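Local atomic coordinates of eukaryotic translation initiation factor 2A (Schizosaccharomyces pombe, PDB entry 3WJ9), a protein that probably directs methionyl-initiator tRNA to 40S ribosomal subunits in a codon-dependent manner, this chain being its beta-propeller portion. Residues L48-T53 with L79-L84; Q70-N75 with K107-E112. All blocks are in the same frame, centred on the assembly; numbering follows the deposited sequence.

Contact 1 (L48-T53 with L79-L84)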
# COMPACT_ATOMS: atom_id res chain seq x y z
N LEU A 48 9.10 13.47 -2.95
CA LEU A 48 9.13 13.40 -4.40
C LEU A 48 7.77 13.06 -5.01
O LEU A 48 6.91 12.48 -4.35
CB LEU A 48 10.17 12.37 -4.86
CG LEU A 48 11.64 12.69 -4.57
CD1 LEU A 48 12.56 11.59 -5.11
CD2 LEU A 48 12.02 14.04 -5.16
N PHE A 49 7.60 13.43 -6.28
CA PHE A 49 6.38 13.13 -7.02
C PHE A 49 6.71 12.63 -8.42
O PHE A 49 7.49 13.26 -9.15
CB PHE A 49 5.49 14.37 -7.10
CG PHE A 49 4.29 14.21 -8.00
CD1 PHE A 49 3.16 13.54 -7.56
CD2 PHE A 49 4.30 14.72 -9.29
CE1 PHE A 49 2.06 13.39 -8.38
CE2 PHE A 49 3.20 14.57 -10.11
CZ PHE A 49 2.08 13.90 -9.66
N ALA A 50 6.13 11.49 -8.80
CA ALA A 50 6.37 10.91 -10.11
C ALA A 50 5.07 10.68 -10.86
O ALA A 50 4.09 10.21 -10.27
CB ALA A 50 7.14 9.61 -9.98
N TYR A 51 5.05 11.01 -12.14
CA TYR A 51 3.89 10.70 -12.97
C TYR A 51 4.33 10.12 -14.30
O TYR A 51 5.37 10.49 -14.84
CB TYR A 51 3.02 11.94 -13.18
CG TYR A 51 3.69 13.06 -13.93
CD1 TYR A 51 4.40 14.05 -13.26
CD2 TYR A 51 3.61 13.15 -15.32
CE1 TYR A 51 5.01 15.08 -13.94
CE2 TYR A 51 4.23 14.17 -16.00
CZ TYR A 51 4.93 15.14 -15.31
OH TYR A 51 5.54 16.16 -15.99
N ALA A 52 3.52 9.21 -14.83
CA ALA A 52 3.87 8.51 -16.05
C ALA A 52 3.06 9.00 -17.23
O ALA A 52 1.85 9.15 -17.15
CB ALA A 52 3.68 7.01 -15.87
N THR A 53 3.77 9.27 -18.32
CA THR A 53 3.13 9.53 -19.61
C THR A 53 3.65 8.47 -20.57
O THR A 53 4.51 7.67 -20.21
CB THR A 53 3.43 10.94 -20.14
OG1 THR A 53 4.80 11.02 -20.56
CG2 THR A 53 3.16 11.99 -19.07
N LEU A 79 4.12 2.37 -11.02
CA LEU A 79 5.29 3.07 -10.50
C LEU A 79 5.42 2.81 -9.00
O LEU A 79 4.42 2.54 -8.33
CB LEU A 79 5.18 4.58 -10.77
CG LEU A 79 5.00 5.03 -12.23
CD1 LEU A 79 4.64 6.50 -12.29
CD2 LEU A 79 6.25 4.75 -13.05
N GLY A 80 6.64 2.88 -8.48
CA GLY A 80 6.87 2.62 -7.07
C GLY A 80 8.16 3.20 -6.54
O GLY A 80 9.22 3.01 -7.11
N PHE A 81 8.05 3.92 -5.43
CA PHE A 81 9.21 4.49 -4.75
C PHE A 81 9.74 3.54 -3.68
O PHE A 81 8.96 2.93 -2.95
CB PHE A 81 8.87 5.83 -4.11
CG PHE A 81 8.94 7.00 -5.05
CD1 PHE A 81 10.15 7.60 -5.35
CD2 PHE A 81 7.79 7.52 -5.63
CE1 PHE A 81 10.22 8.68 -6.21
CE2 PHE A 81 7.85 8.60 -6.48
CZ PHE A 81 9.06 9.18 -6.77
N SER A 82 11.06 3.43 -3.60
CA SER A 82 11.70 2.75 -2.48
C SER A 82 11.51 3.61 -1.23
O SER A 82 11.33 4.82 -1.36
CB SER A 82 13.17 2.49 -2.79
OG SER A 82 13.85 3.71 -3.03
N PRO A 83 11.55 3.01 -0.03
CA PRO A 83 11.21 3.68 1.24
C PRO A 83 11.82 5.06 1.43
O PRO A 83 11.18 5.93 2.02
CB PRO A 83 11.76 2.71 2.29
CG PRO A 83 11.61 1.39 1.66
CD PRO A 83 11.92 1.60 0.20
N LEU A 84 13.04 5.27 0.94
CA LEU A 84 13.69 6.57 1.07
C LEU A 84 13.70 7.31 -0.27
O LEU A 84 14.35 8.35 -0.42
CB LEU A 84 15.12 6.40 1.59
CG LEU A 84 15.25 5.80 2.99
CD1 LEU A 84 16.71 5.57 3.35
CD2 LEU A 84 14.59 6.69 4.03
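Phe81, whose ring reaches across to Leu48 and Ala50, is followed by a serine whose hydroxyl is gripped twice: Ser82 OG hydrogen-bonds to Tyr87 N and to Glu136 OE2, and the same carboxylate oxygen also takes Leu84 N. These bonds tie down the chain just after the aromatic ring, while between 48-53 and 79-84 themselves the contact is entirely apolar. The ring comes at strand 48-53 with its far end. Phe81 CE2 lies 3.7 Å from Ala50 CB, and Phe81 CZ is 3.9 Å from Leu48 CB, both methyl and methylene standing obliquely to the ring; the carbonyl carbon of Phe49 lies at the ring's edge, near its plane. Leu48 crosses Phe81 at about a right angle, with Leu48 CD1 3.9 Å from Phe81 CE1. The first torsion of Phe81 (chi1 -84°) sets CG opposite the carbonyl carbon, which carries the ring out from its own strand to the neighbouring sheet. In the beta-propeller these are successive blades: 48-53 is the second strand of one and 76-81 the innermost strand of the next, their short axes 8.5 Å apart and nearly antiparallel at 165°. Farther along, Leu79 sends one branch across, its CD1 3.7 Å from Ala52 CB. An alanine in place of Phe81 would probably leave a gap beside Ala50 and strip Leu48 of the ring it packs across. Leu79 and Phe81 also touch Cys41 of the adjoining strand 37-42, and Phe81 reaches Pro44. Phe49 and Tyr51 point away from 79-84, and on that other side of their strand both side chains meet Ile15 of strand 15-19.

Contact 2 (Q70-N75 with K107-E112); sequences QLPAAN and KVWNTE
The backbones of 70-75 and 107-112 run past each other at side-chain distance, with Leu71 CA 7.7 Å from Trp109 CA, and Pro72 forms the centre of an inverse gamma turn closed by a weak bond from Ala73 N to Leu71 O. In the beta-propeller this joins two blades: Leu71 ends the outermost strand of one, and Trp109 lies near the end of the third strand of the next, where Trp109-Asn110 probably occupies the place of the Trp-Asp pair that gives the WD repeat its name. The indole carries the contact. Leu71 CD1 sits over one face in a CH-pi contact, 4.1 Å from the centroid of the five-membered ring of Trp109 and 26° off the ring normal. Leu71 CD2 lies nearer the benzo side, 4.1 Å from Trp109 CE3. The face turned from Leu71 is flanked by Lys107 CB. At the six-membered ring, Pro72 CD lies 3.8 Å from Trp109 CZ3, and Ala73 CB is 4.0 Å from Trp109 CZ2; both approach obliquely. With chi1 at -45°, Trp109 keeps CG beside its backbone N and opposite the carbonyl carbon, a setting that lays the indole back along Leu71, Pro72 and Ala73. Its nitrogen is satisfied within its own blade, NE1 bonding to Thr90 OG1. Beyond the tryptophan the chain bends in an Asx turn: Asn110 OD1 accepts from Thr113 N and from Glu112 N, the latter at 2.7 Å and in the carbonyl plane.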
# COMPACT_ATOMS: atom_id res chain seq x y z
N GLN A 70 14.62 12.86 -15.30
CA GLN A 70 13.92 12.35 -16.47
C GLN A 70 14.26 10.88 -16.72
O GLN A 70 15.43 10.51 -16.87
CB GLN A 70 14.26 13.18 -17.70
CG GLN A 70 13.51 12.74 -18.93
CD GLN A 70 12.02 12.67 -18.67
OE1 GLN A 70 11.33 13.70 -18.64
NE2 GLN A 70 11.51 11.47 -18.46
N LEU A 71 13.23 10.04 -16.78
CA LEU A 71 13.40 8.63 -17.08
C LEU A 71 12.77 8.26 -18.42
O LEU A 71 11.58 8.49 -18.63
CB LEU A 71 12.79 7.77 -15.97
CG LEU A 71 13.12 8.21 -14.54
CD1 LEU A 71 12.46 7.27 -13.53
CD2 LEU A 71 14.62 8.27 -14.32
N PRO A 72 13.57 7.67 -19.32
CA PRO A 72 13.06 7.23 -20.62
C PRO A 72 12.22 5.96 -20.51
O PRO A 72 12.47 4.99 -21.23
CB PRO A 72 14.34 6.97 -21.42
CG PRO A 72 15.35 6.61 -20.39
CD PRO A 72 15.01 7.41 -19.16
N ALA A 73 11.24 5.98 -19.62
CA ALA A 73 10.35 4.84 -19.42
C ALA A 73 9.04 5.02 -20.18
O ALA A 73 8.23 5.88 -19.84
CB ALA A 73 10.08 4.64 -17.94
N ALA A 74 8.84 4.19 -21.20
CA ALA A 74 7.64 4.26 -22.02
C ALA A 74 6.70 3.10 -21.73
O ALA A 74 7.11 2.08 -21.18
CB ALA A 74 8.01 4.27 -23.49
N ASN A 75 5.43 3.26 -22.10
CA ASN A 75 4.42 2.22 -21.97
C ASN A 75 4.25 1.72 -20.53
O ASN A 75 3.81 0.59 -20.31
CB ASN A 75 4.76 1.03 -22.87
CG ASN A 75 5.13 1.46 -24.28
OD1 ASN A 75 4.44 2.26 -24.90
ND2 ASN A 75 6.24 0.93 -24.79
N LYS A 107 12.28 -1.99 -14.72
CA LYS A 107 13.63 -1.53 -14.53
C LYS A 107 13.64 -0.77 -13.22
O LYS A 107 12.59 -0.31 -12.76
CB LYS A 107 14.05 -0.66 -15.71
CG LYS A 107 13.66 -1.26 -17.06
CD LYS A 107 13.80 -0.27 -18.20
CE LYS A 107 12.98 -0.72 -19.40
NZ LYS A 107 13.39 -2.06 -19.90
N VAL A 108 14.80 -0.66 -12.59
CA VAL A 108 14.91 0.15 -11.39
C VAL A 108 15.73 1.38 -11.75
O VAL A 108 16.71 1.28 -12.49
CB VAL A 108 15.56 -0.63 -10.22
CG1 VAL A 108 15.56 0.21 -8.96
CG2 VAL A 108 14.83 -1.94 -9.99
N TRP A 109 15.32 2.54 -11.26
CA TRP A 109 15.98 3.78 -11.63
C TRP A 109 16.48 4.55 -10.41
O TRP A 109 15.92 4.43 -9.32
CB TRP A 109 15.03 4.68 -12.44
CG TRP A 109 14.26 3.97 -13.53
CD1 TRP A 109 13.13 3.23 -13.39
CD2 TRP A 109 14.56 3.97 -14.94
NE1 TRP A 109 12.71 2.76 -14.61
CE2 TRP A 109 13.57 3.20 -15.57
CE3 TRP A 109 15.57 4.55 -15.71
CZ2 TRP A 109 13.56 2.99 -16.95
CZ3 TRP A 109 15.56 4.33 -17.08
CH2 TRP A 109 14.56 3.56 -17.68
N ASN A 110 17.54 5.32 -10.60
CA ASN A 110 18.00 6.25 -9.58
C ASN A 110 17.25 7.57 -9.75
O ASN A 110 16.92 7.97 -10.87
CB ASN A 110 19.51 6.46 -9.69
CG ASN A 110 20.09 7.27 -8.54
OD1 ASN A 110 19.54 8.31 -8.15
ND2 ASN A 110 21.20 6.81 -7.99
N THR A 111 16.99 8.25 -8.64
CA THR A 111 16.16 9.45 -8.66
C THR A 111 16.97 10.74 -8.67
O THR A 111 16.46 11.79 -9.07
CB THR A 111 15.18 9.47 -7.46
OG1 THR A 111 15.92 9.52 -6.24
CG2 THR A 111 14.30 8.23 -7.47
N GLU A 112 18.22 10.69 -8.23
CA GLU A 112 19.06 11.89 -8.20
C GLU A 112 20.10 11.85 -9.34
O GLU A 112 20.76 12.85 -9.63
CB GLU A 112 19.73 12.07 -6.82
CG GLU A 112 20.99 12.95 -6.82
CD GLU A 112 21.57 13.22 -5.45
OE1 GLU A 112 20.94 12.84 -4.44
OE2 GLU A 112 22.67 13.81 -5.39

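Overall arrangement
Both contacts lie on the interface between the same two adjacent blades, their centres 10 Å apart. Contact 1 is the inner one and pairs the second strand of the first blade with the innermost strand of the next; contact 2 pairs the outermost strand and the connection after it with the third strand. The centre of contact 1 is about 13 Å from the centre of the chain, that of contact 2 about 21 Å. The chain passes from 70-75 straight into the strand that carries 79-84. Thr111 bridges the two by packing: its OG1 is 4.1 Å from Leu48 CD1, and its CG2 is 4.3 Å from Phe81 CE1.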